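Local coordinates for uncharacterized protein (Bordetella bronchiseptica RB50, PDB 3BE3) that is of unknown function but belongs to the DUF1653 family, grouped with SH3-like proteins, and folds as a small, strongly twisted antiparallel sheet, at residues R9-Y21 with Q69-E81. Numbering follows the deposited sequence.
Sequences RPGVYRHYKGDHY and QPRFAYVGHVTPE. With SO4 (sulfate ion), chain D.
Y13 and Y74 lie opposite each other as a non-hydrogen-bonded pair of the antiparallel ladder between strands 11-15 and 72-76, and illustrate how a twisted sheet fits aromatic bumps into its own hollows. CB of Y74 sits over one face of the Y13 ring, 3.5 Å from CE2, and the edge of the Y74 ring turns toward that same face, the planes 60° apart. With chi1 of Y74 at 180°, its ring leans past Y13 until its edge reaches the bare CA of G11, 4.0 Å from Y74 CE1. R9 folds over the Y74 ring, CB above one face toward the rim and the guanidinium tilted from the ring plane; a water bonded to R9 NE, P10 O and Y74 OH closes this end, while Y13 OH is held by R9 O at 2.6 Å. Further along, H15 drives its CD2 edge into the face of F72, 3.5 Å from CZ, and F72 in turn offers its own edge to the face of Y21. Paired bonds between R14 and A73 rivet the strands between these two aromatic steps. At the far end, H15 NE2, Y16 OH and R71 NH1 close round a sulfate, probably from the crystallisation liquor; the H15 bond is almost straight (176°). On the other face of the sheet, V12 CG1 nests against T79 CG2 at 3.6 Å, and P80 CD lies over the H20 ring in a CH-pi contact, 3.5 Å from its centroid. R53 completes the sulfate site, E60 salt-bridges R71, and W58 of helix 55-58 packs on F72 and Y13. Strand 11-15 runs between strands 20-29 and 67-76, with 61-64 beyond the latter.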
# COMPACT_ATOMS: atom_id res chain seq x y z
N ARG B 9 5.30 13.05 -5.30
CA ARG B 9 6.68 12.61 -5.29
C ARG B 9 6.90 11.66 -4.12
O ARG B 9 6.79 12.06 -2.97
CB ARG B 9 7.64 13.80 -5.16
CG ARG B 9 7.80 14.63 -6.42
CD ARG B 9 9.03 15.54 -6.35
NE ARG B 9 10.28 14.78 -6.23
CZ ARG B 9 11.49 15.34 -6.23
NH1 ARG B 9 11.63 16.65 -6.34
NH2 ARG B 9 12.57 14.58 -6.11
N PRO B 10 7.20 10.38 -4.41
CA PRO B 10 7.42 9.44 -3.31
C PRO B 10 8.72 9.83 -2.62
O PRO B 10 9.60 10.42 -3.25
CB PRO B 10 7.52 8.09 -4.00
CG PRO B 10 6.72 8.27 -5.24
CD PRO B 10 7.14 9.67 -5.69
N GLY B 11 8.84 9.50 -1.34
CA GLY B 11 10.03 9.85 -0.59
C GLY B 11 9.70 10.07 0.86
O GLY B 11 8.66 9.63 1.34
N VAL B 12 10.56 10.79 1.57
CA VAL B 12 10.35 11.06 2.99
C VAL B 12 9.49 12.29 3.22
O VAL B 12 9.72 13.35 2.62
CB VAL B 12 11.71 11.20 3.72
CG1 VAL B 12 11.49 11.50 5.21
CG2 VAL B 12 12.50 9.89 3.58
N TYR B 13 8.49 12.14 4.07
CA TYR B 13 7.57 13.21 4.41
C TYR B 13 7.51 13.44 5.91
O TYR B 13 7.60 12.49 6.69
CB TYR B 13 6.16 12.89 3.92
CG TYR B 13 5.93 13.09 2.44
CD1 TYR B 13 6.38 12.18 1.50
CD2 TYR B 13 5.24 14.21 1.97
CE1 TYR B 13 6.16 12.37 0.14
CE2 TYR B 13 5.02 14.41 0.62
CZ TYR B 13 5.48 13.49 -0.30
OH TYR B 13 5.24 13.69 -1.63
N ARG B 14 7.34 14.69 6.30
CA ARG B 14 7.20 15.02 7.71
C ARG B 14 5.72 15.35 7.91
O ARG B 14 5.20 16.29 7.30
CB ARG B 14 8.05 16.24 8.10
CG ARG B 14 7.95 16.60 9.59
CD ARG B 14 8.67 17.91 9.88
NE ARG B 14 8.09 19.04 9.15
CZ ARG B 14 8.77 19.83 8.33
NH1 ARG B 14 10.06 19.65 8.13
NH2 ARG B 14 8.15 20.82 7.71
N HIS B 15 5.03 14.54 8.72
CA HIS B 15 3.62 14.73 9.03
C HIS B 15 3.56 16.00 9.88
O HIS B 15 4.51 16.31 10.60
CB HIS B 15 3.09 13.50 9.79
CG HIS B 15 1.65 13.60 10.20
ND1 HIS B 15 1.27 13.90 11.49
CD2 HIS B 15 0.51 13.43 9.50
CE1 HIS B 15 -0.05 13.91 11.57
NE2 HIS B 15 -0.54 13.63 10.37
N TYR B 16 2.47 16.76 9.81
CA TYR B 16 2.38 18.01 10.56
C TYR B 16 2.56 17.89 12.08
O TYR B 16 2.81 18.89 12.76
CB TYR B 16 1.07 18.74 10.24
CG TYR B 16 -0.19 18.16 10.85
CD1 TYR B 16 -0.62 18.55 12.11
CD2 TYR B 16 -0.96 17.24 10.16
CE1 TYR B 16 -1.81 18.05 12.65
CE2 TYR B 16 -2.15 16.73 10.70
CZ TYR B 16 -2.57 17.14 11.94
OH TYR B 16 -3.76 16.67 12.46
N LYS B 17 2.45 16.67 12.61
CA LYS B 17 2.63 16.49 14.04
C LYS B 17 4.07 16.21 14.45
O LYS B 17 4.35 15.99 15.64
CB LYS B 17 1.71 15.38 14.57
CG LYS B 17 0.28 15.84 14.80
CD LYS B 17 -0.56 14.82 15.58
CE LYS B 17 -0.22 14.79 17.08
NZ LYS B 17 1.15 14.29 17.40
N GLY B 18 4.98 16.21 13.48
CA GLY B 18 6.38 15.99 13.81
C GLY B 18 7.09 14.72 13.36
O GLY B 18 8.30 14.73 13.15
N ASP B 19 6.35 13.62 13.22
CA ASP B 19 6.97 12.36 12.80
C ASP B 19 7.20 12.25 11.30
O ASP B 19 6.50 12.87 10.51
CB ASP B 19 6.12 11.16 13.27
CG ASP B 19 6.07 11.04 14.79
OD1 ASP B 19 7.13 11.14 15.44
OD2 ASP B 19 4.96 10.84 15.33
N HIS B 20 8.19 11.43 10.93
CA HIS B 20 8.54 11.22 9.52
C HIS B 20 8.07 9.87 8.98
O HIS B 20 7.97 8.89 9.73
CB HIS B 20 10.06 11.35 9.34
CG HIS B 20 10.57 12.74 9.60
ND1 HIS B 20 10.75 13.67 8.60
CD2 HIS B 20 10.87 13.37 10.76
CE1 HIS B 20 11.12 14.82 9.14
NE2 HIS B 20 11.20 14.66 10.45
N TYR B 21 7.78 9.84 7.69
CA TYR B 21 7.30 8.63 7.03
C TYR B 21 7.95 8.48 5.66
O TYR B 21 8.39 9.47 5.06
CB TYR B 21 5.77 8.68 6.85
CG TYR B 21 4.96 8.76 8.13
CD1 TYR B 21 4.72 9.97 8.78
CD2 TYR B 21 4.43 7.61 8.71
CE1 TYR B 21 3.98 10.03 9.97
CE2 TYR B 21 3.69 7.66 9.90
CZ TYR B 21 3.46 8.87 10.52
OH TYR B 21 2.71 8.91 11.68
N GLN B 69 -0.82 24.53 6.90
CA GLN B 69 0.37 23.77 6.54
C GLN B 69 0.00 22.41 5.95
O GLN B 69 -1.08 21.88 6.20
CB GLN B 69 1.27 23.58 7.76
CG GLN B 69 0.68 22.76 8.89
CD GLN B 69 1.66 22.57 10.03
OE1 GLN B 69 2.80 22.15 9.82
NE2 GLN B 69 1.22 22.86 11.25
N PRO B 70 0.90 21.82 5.14
CA PRO B 70 0.59 20.51 4.54
C PRO B 70 0.39 19.45 5.61
O PRO B 70 1.03 19.49 6.66
CB PRO B 70 1.84 20.21 3.71
CG PRO B 70 2.40 21.56 3.40
CD PRO B 70 2.22 22.29 4.71
N ARG B 71 -0.51 18.51 5.36
CA ARG B 71 -0.73 17.42 6.30
C ARG B 71 0.58 16.63 6.31
O ARG B 71 1.07 16.22 7.36
CB ARG B 71 -1.87 16.51 5.84
CG ARG B 71 -2.22 15.41 6.85
CD ARG B 71 -3.23 14.41 6.30
NE ARG B 71 -4.55 14.99 6.03
CZ ARG B 71 -5.39 15.41 6.97
NH1 ARG B 71 -5.07 15.34 8.26
NH2 ARG B 71 -6.57 15.91 6.62
N PHE B 72 1.15 16.46 5.12
CA PHE B 72 2.42 15.76 4.93
C PHE B 72 3.35 16.62 4.07
O PHE B 72 3.03 16.91 2.92
CB PHE B 72 2.21 14.41 4.23
CG PHE B 72 1.58 13.35 5.10
CD1 PHE B 72 0.20 13.16 5.13
CD2 PHE B 72 2.38 12.51 5.88
CE1 PHE B 72 -0.37 12.17 5.93
CE2 PHE B 72 1.82 11.52 6.67
CZ PHE B 72 0.44 11.34 6.70
N ALA B 73 4.49 17.03 4.62
CA ALA B 73 5.46 17.86 3.89
C ALA B 73 6.66 17.07 3.36
O ALA B 73 7.41 16.48 4.14
CB ALA B 73 5.95 19.00 4.77
N TYR B 74 6.85 17.08 2.05
CA TYR B 74 7.97 16.37 1.41
C TYR B 74 9.30 17.01 1.79
O TYR B 74 9.46 18.22 1.70
CB TYR B 74 7.80 16.42 -0.12
CG TYR B 74 8.89 15.72 -0.93
CD1 TYR B 74 9.00 14.34 -0.95
CD2 TYR B 74 9.80 16.46 -1.68
CE1 TYR B 74 10.00 13.70 -1.70
CE2 TYR B 74 10.80 15.83 -2.43
CZ TYR B 74 10.90 14.45 -2.44
OH TYR B 74 11.90 13.83 -3.17
N VAL B 75 10.26 16.19 2.22
CA VAL B 75 11.58 16.73 2.58
C VAL B 75 12.74 16.01 1.91
O VAL B 75 13.89 16.14 2.33
CB VAL B 75 11.82 16.71 4.10
CG1 VAL B 75 10.67 17.40 4.83
CG2 VAL B 75 12.01 15.28 4.59
N GLY B 76 12.45 15.26 0.86
CA GLY B 76 13.52 14.57 0.16
C GLY B 76 13.54 13.07 0.38
O GLY B 76 12.50 12.44 0.53
N HIS B 77 14.75 12.51 0.43
CA HIS B 77 14.91 11.08 0.61
C HIS B 77 15.57 10.65 1.91
O HIS B 77 15.78 9.46 2.14
CB HIS B 77 15.68 10.51 -0.59
CG HIS B 77 14.94 10.62 -1.88
ND1 HIS B 77 13.79 9.90 -2.13
CD2 HIS B 77 15.11 11.44 -2.95
CE1 HIS B 77 13.29 10.26 -3.30
NE2 HIS B 77 14.08 11.19 -3.82
N VAL B 78 15.88 11.62 2.76
CA VAL B 78 16.51 11.31 4.04
C VAL B 78 15.73 11.93 5.19
O VAL B 78 14.97 12.87 4.99
CB VAL B 78 17.97 11.82 4.08
CG1 VAL B 78 18.77 11.18 2.96
CG2 VAL B 78 18.01 13.34 3.96
N THR B 79 15.92 11.39 6.39
CA THR B 79 15.26 11.93 7.59
C THR B 79 16.28 12.78 8.35
O THR B 79 17.48 12.61 8.17
CB THR B 79 14.75 10.81 8.52
OG1 THR B 79 15.74 9.76 8.60
CG2 THR B 79 13.43 10.25 8.02
N PRO B 80 15.80 13.70 9.21
CA PRO B 80 16.69 14.57 10.00
C PRO B 80 17.49 13.92 11.11
O PRO B 80 17.13 12.86 11.64
CB PRO B 80 15.74 15.63 10.54
CG PRO B 80 14.48 14.86 10.75
CD PRO B 80 14.39 14.03 9.47
N GLU B 81 18.58 14.59 11.49
CA GLU B 81 19.49 14.15 12.55
C GLU B 81 18.94 14.59 13.91
O GLU B 81 18.27 15.61 14.01
CB GLU B 81 20.88 14.76 12.31
CG GLU B 81 21.92 14.43 13.36
CD GLU B 81 22.04 12.95 13.63
OE1 GLU B 81 21.29 12.44 14.49
OE2 GLU B 81 22.87 12.28 12.97
S SO4 D . -4.09 13.20 10.94
O1 SO4 D . -3.29 13.34 9.71
O2 SO4 D . -4.87 14.43 11.15
O3 SO4 D . -5.01 12.06 10.79
O4 SO4 D . -3.20 12.97 12.09
O HOH W 1 10.72 12.28 -5.09